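Local structure of nitrogenase molybdenum-iron protein alpha chain (Clostridium pasteurianum, 4WES) at residues Y208-G220 with N258-A270. The protein forms, with the beta chain, the molybdenum-iron component of nitrogenase, which reduces dinitrogen to ammonium at an iron-sulfur-molybdenum cluster using electrons delivered by the iron protein. Residues are numbered along the deposited sequence; the frame is centred on the assembly and turned at random. Where two conformers were deposited one is given.
Sequences YSINVLGEYNIGG and NLVQCHRSINYIA. With ICS (iron-sulfur-molybdenum cluster with interstitial carbon), chain F.
Asn211, Val212 and Leu213 pair in parallel with Asn258, Leu259 and Val260, joining the two central strands of a four-stranded parallel sheet whose C-terminal ends lead to the iron-sulfur-molybdenum cluster. The ladder runs through Leu259 N to Asn211 O, Leu213 N to Leu259 O (2.7 Å) and Gln261 N to Leu213 O. Beyond the ladder, where the chain turns at Gly214, a separate backbone bond joins Cys262 N to Gly214 O (3.0 Å), its donor tilted from the carbonyl plane.

Side-chain polar contacts lie at both ends. Asn211 and Asn258 run side by side, and Asn211 ND2 gives a hydrogen bond to Asn258 OD1 (2.9 Å), the donor lying in the plane of the Asn258 carbonyl and the two amides turned 32° apart; the same ND2 also reaches Ala252 O. Near the cluster, Tyr216 OH and Ser265 OG share a 2.7 Å hydrogen bond, the serine oxygen lying at the edge of the tyrosine ring, near its plane.

Apolar contacts lie on both faces of the sheet. Leu213 CD1 packs against Ala270 CB and also lies close to Asn258 CG, while Leu213 CB meets Ile266 CG2 at 3.7 Å, which seats helix 263-270 over this face. On the other face, Leu259 CD1 meets Ile210 CD1.

Cys262 binds iron FE1 through SG at 2.3 Å. With SG anti to the backbone N (chi1 176°), the sulfur projects to the cluster and also accepts a capping bond from Ser265 N as the N-cap of the helix. Tyr216 CE2 lies 3.4 Å from cluster sulfur S2A. The backbone of the cysteine is tied to Gly214, which helps to place its sulfur at the iron, and the Ser265 N-H at the start of the helix points at the coordinated sulfur and would probably draw on its electron density.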
# COMPACT_ATOMS: atom_id res chain seq x y z
N TYR A 208 22.42 0.01 47.55
CA TYR A 208 22.59 -1.00 46.52
C TYR A 208 22.70 -0.42 45.12
O TYR A 208 22.08 -0.91 44.17
CB TYR A 208 21.46 -2.01 46.58
CG TYR A 208 21.26 -2.60 47.96
CD1 TYR A 208 22.26 -3.30 48.61
CD2 TYR A 208 20.07 -2.42 48.62
CE1 TYR A 208 22.07 -3.83 49.87
CE2 TYR A 208 19.87 -2.91 49.88
CZ TYR A 208 20.88 -3.61 50.50
OH TYR A 208 20.63 -4.12 51.75
N SER A 209 23.50 0.62 44.99
CA SER A 209 23.63 1.34 43.73
C SER A 209 24.70 0.75 42.84
O SER A 209 25.84 0.54 43.25
CB SER A 209 23.91 2.83 43.98
OG SER A 209 22.76 3.56 44.37
N ILE A 210 24.30 0.48 41.60
CA ILE A 210 25.20 -0.03 40.57
C ILE A 210 25.07 0.87 39.34
O ILE A 210 24.06 1.52 39.12
CB ILE A 210 24.86 -1.50 40.22
CG1 ILE A 210 23.48 -1.63 39.58
CG2 ILE A 210 24.99 -2.35 41.46
CD1 ILE A 210 23.52 -1.50 38.05
N ASN A 211 26.11 0.84 38.50
CA ASN A 211 26.02 1.38 37.14
C ASN A 211 26.22 0.25 36.15
O ASN A 211 26.98 -0.67 36.41
CB ASN A 211 27.10 2.39 36.84
CG ASN A 211 27.06 3.63 37.71
OD1 ASN A 211 26.00 4.14 38.08
ND2 ASN A 211 28.27 4.10 38.07
N VAL A 212 25.55 0.34 34.99
CA VAL A 212 25.88 -0.50 33.86
C VAL A 212 26.68 0.31 32.87
O VAL A 212 26.19 1.28 32.30
CB VAL A 212 24.66 -1.14 33.20
CG1 VAL A 212 25.11 -2.15 32.13
CG2 VAL A 212 23.76 -1.81 34.21
N LEU A 213 27.96 -0.02 32.74
CA LEU A 213 28.88 0.70 31.87
C LEU A 213 29.01 0.01 30.51
O LEU A 213 29.16 -1.22 30.44
CB LEU A 213 30.27 0.78 32.50
CG LEU A 213 30.42 1.51 33.84
CD1 LEU A 213 31.90 1.64 34.17
CD2 LEU A 213 29.73 2.86 33.84
N GLY A 214 29.04 0.80 29.44
CA GLY A 214 29.22 0.24 28.11
C GLY A 214 28.01 -0.56 27.68
O GLY A 214 28.11 -1.70 27.20
N GLU A 215 26.86 0.05 27.83
CA GLU A 215 25.58 -0.52 27.46
C GLU A 215 24.74 0.59 26.87
O GLU A 215 24.55 1.63 27.52
CB GLU A 215 24.89 -1.15 28.66
CG GLU A 215 23.45 -1.50 28.41
CD GLU A 215 23.21 -2.36 27.19
OE1 GLU A 215 22.22 -2.11 26.47
OE2 GLU A 215 24.02 -3.30 26.96
N TYR A 216 24.23 0.38 25.64
CA TYR A 216 23.70 1.49 24.85
C TYR A 216 22.22 1.34 24.52
O TYR A 216 21.67 2.08 23.73
CB TYR A 216 24.60 1.73 23.64
CG TYR A 216 26.02 1.94 24.09
CD1 TYR A 216 26.43 3.18 24.57
CD2 TYR A 216 26.94 0.92 24.08
CE1 TYR A 216 27.69 3.38 25.05
CE2 TYR A 216 28.23 1.11 24.54
CZ TYR A 216 28.62 2.34 25.03
OH TYR A 216 29.90 2.55 25.50
N ASN A 217 21.55 0.38 25.18
CA ASN A 217 20.12 0.16 25.01
C ASN A 217 19.71 -0.09 23.57
O ASN A 217 18.64 0.33 23.12
CB ASN A 217 19.28 1.32 25.59
CG ASN A 217 17.86 0.91 25.89
OD1 ASN A 217 17.60 -0.25 26.25
ND2 ASN A 217 16.92 1.83 25.79
N ILE A 218 20.54 -0.84 22.83
CA ILE A 218 20.17 -1.19 21.47
C ILE A 218 18.95 -2.10 21.52
O ILE A 218 18.93 -3.10 22.22
CB ILE A 218 21.33 -1.87 20.75
CG1 ILE A 218 22.63 -1.03 20.79
CG2 ILE A 218 20.93 -2.22 19.32
CD1 ILE A 218 22.49 0.41 20.31
N GLY A 219 17.91 -1.72 20.79
CA GLY A 219 16.69 -2.50 20.77
C GLY A 219 16.02 -2.69 22.12
O GLY A 219 15.23 -3.61 22.26
N GLY A 220 16.31 -1.84 23.11
CA GLY A 220 15.73 -2.01 24.42
C GLY A 220 16.48 -2.91 25.38
O GLY A 220 15.95 -3.18 26.48
N ASN A 258 30.49 -0.88 39.53
CA ASN A 258 30.34 -0.72 38.08
C ASN A 258 30.31 -2.09 37.40
O ASN A 258 31.13 -2.97 37.71
CB ASN A 258 31.51 0.09 37.52
CG ASN A 258 31.33 1.58 37.67
OD1 ASN A 258 30.22 2.07 37.51
ND2 ASN A 258 32.45 2.30 37.82
N LEU A 259 29.37 -2.26 36.49
CA LEU A 259 29.22 -3.49 35.71
C LEU A 259 29.66 -3.17 34.28
O LEU A 259 29.04 -2.35 33.63
CB LEU A 259 27.79 -3.97 35.72
CG LEU A 259 27.06 -4.03 37.07
CD1 LEU A 259 25.63 -4.49 36.88
CD2 LEU A 259 27.78 -4.87 38.08
N VAL A 260 30.64 -3.86 33.75
CA VAL A 260 31.17 -3.55 32.42
C VAL A 260 30.65 -4.57 31.41
O VAL A 260 31.09 -5.73 31.41
CB VAL A 260 32.70 -3.50 32.45
CG1 VAL A 260 33.29 -3.38 31.05
CG2 VAL A 260 33.18 -2.33 33.31
N GLN A 261 29.71 -4.15 30.57
CA GLN A 261 29.14 -5.00 29.53
C GLN A 261 30.06 -4.99 28.29
O GLN A 261 30.65 -6.00 27.98
CB GLN A 261 27.70 -4.57 29.19
CG GLN A 261 27.03 -5.38 28.07
CD GLN A 261 26.83 -6.82 28.44
OE1 GLN A 261 26.35 -7.12 29.54
NE2 GLN A 261 27.13 -7.72 27.51
N CYS A 262 30.20 -3.84 27.66
CA CYS A 262 31.16 -3.69 26.58
C CYS A 262 32.51 -3.26 27.16
O CYS A 262 32.69 -2.09 27.53
CB CYS A 262 30.72 -2.65 25.55
SG CYS A 262 32.00 -2.45 24.33
N HIS A 263 33.45 -4.20 27.25
CA HIS A 263 34.76 -3.85 27.76
C HIS A 263 35.46 -2.81 26.90
O HIS A 263 36.04 -1.83 27.40
CB HIS A 263 35.64 -5.10 27.91
CG HIS A 263 37.04 -4.80 28.30
ND1 HIS A 263 38.08 -4.73 27.39
CD2 HIS A 263 37.60 -4.52 29.51
CE1 HIS A 263 39.20 -4.43 28.03
NE2 HIS A 263 38.94 -4.29 29.32
N ARG A 264 35.48 -3.02 25.58
CA ARG A 264 36.29 -2.20 24.72
C ARG A 264 35.94 -0.72 24.82
O ARG A 264 36.83 0.14 24.89
CB ARG A 264 36.13 -2.69 23.25
CG ARG A 264 36.93 -1.94 22.21
CD ARG A 264 38.43 -2.09 22.30
NE ARG A 264 39.06 -1.19 23.27
CZ ARG A 264 39.95 -1.52 24.20
NH1 ARG A 264 40.24 -2.77 24.48
NH2 ARG A 264 40.48 -0.54 24.92
N SER A 265 34.64 -0.39 24.78
CA SER A 265 34.26 1.00 24.65
C SER A 265 34.34 1.79 25.95
O SER A 265 34.42 3.01 25.89
CB SER A 265 32.84 1.16 24.09
OG SER A 265 31.86 0.70 25.01
N ILE A 266 34.31 1.11 27.11
CA ILE A 266 34.10 1.82 28.37
C ILE A 266 35.13 1.51 29.42
O ILE A 266 35.07 2.07 30.54
CB ILE A 266 32.66 1.57 28.94
CG1 ILE A 266 32.08 2.78 29.68
CG2 ILE A 266 32.61 0.28 29.72
CD1 ILE A 266 31.88 4.00 28.80
N ASN A 267 36.06 0.60 29.15
CA ASN A 267 37.01 0.20 30.19
C ASN A 267 37.85 1.38 30.68
O ASN A 267 38.32 1.36 31.82
CB ASN A 267 37.92 -0.99 29.79
CG ASN A 267 38.99 -0.65 28.76
OD1 ASN A 267 40.16 -0.54 29.14
ND2 ASN A 267 38.61 -0.51 27.50
N TYR A 268 38.05 2.37 29.82
CA TYR A 268 38.80 3.57 30.20
C TYR A 268 38.15 4.22 31.44
O TYR A 268 38.81 4.46 32.46
CB TYR A 268 38.85 4.60 29.07
CG TYR A 268 39.16 3.99 27.71
CD1 TYR A 268 40.46 3.78 27.28
CD2 TYR A 268 38.13 3.65 26.84
CE1 TYR A 268 40.72 3.19 26.05
CE2 TYR A 268 38.38 3.06 25.63
CZ TYR A 268 39.67 2.85 25.22
OH TYR A 268 39.97 2.30 23.98
N ILE A 269 36.85 4.48 31.34
CA ILE A 269 36.06 5.01 32.47
C ILE A 269 36.00 4.05 33.65
O ILE A 269 36.10 4.49 34.81
CB ILE A 269 34.67 5.45 31.98
CG1 ILE A 269 34.76 6.84 31.35
CG2 ILE A 269 33.65 5.47 33.10
CD1 ILE A 269 33.57 7.22 30.52
N ALA A 270 35.88 2.74 33.40
CA ALA A 270 35.87 1.80 34.51
C ALA A 270 37.15 1.92 35.33
O ALA A 270 37.13 1.99 36.56
CB ALA A 270 35.68 0.38 34.03
FE1 ICS F . 30.81 -1.98 22.44
MO1 ICS F . 28.07 -1.81 16.04
FE2 ICS F . 30.97 -0.83 20.04
FE3 ICS F . 28.58 -1.47 21.05
FE4 ICS F . 30.26 -3.38 20.30
FE5 ICS F . 29.28 -3.32 17.92
FE6 ICS F . 29.92 -0.78 17.69
FE7 ICS F . 27.61 -1.42 18.65
CX ICS F . 29.46 -1.91 19.30
S1A ICS F . 32.33 -2.49 20.78
S1B ICS F . 30.34 -2.36 16.17
S2A ICS F . 30.04 0.08 21.90
S2B ICS F . 31.55 0.51 18.37
S3A ICS F . 30.14 -5.14 18.93
S3B ICS F . 28.01 0.26 17.22
S4A ICS F . 28.99 -3.38 22.21
S4B ICS F . 27.07 -3.28 17.56
S5A ICS F . 26.49 -0.93 20.48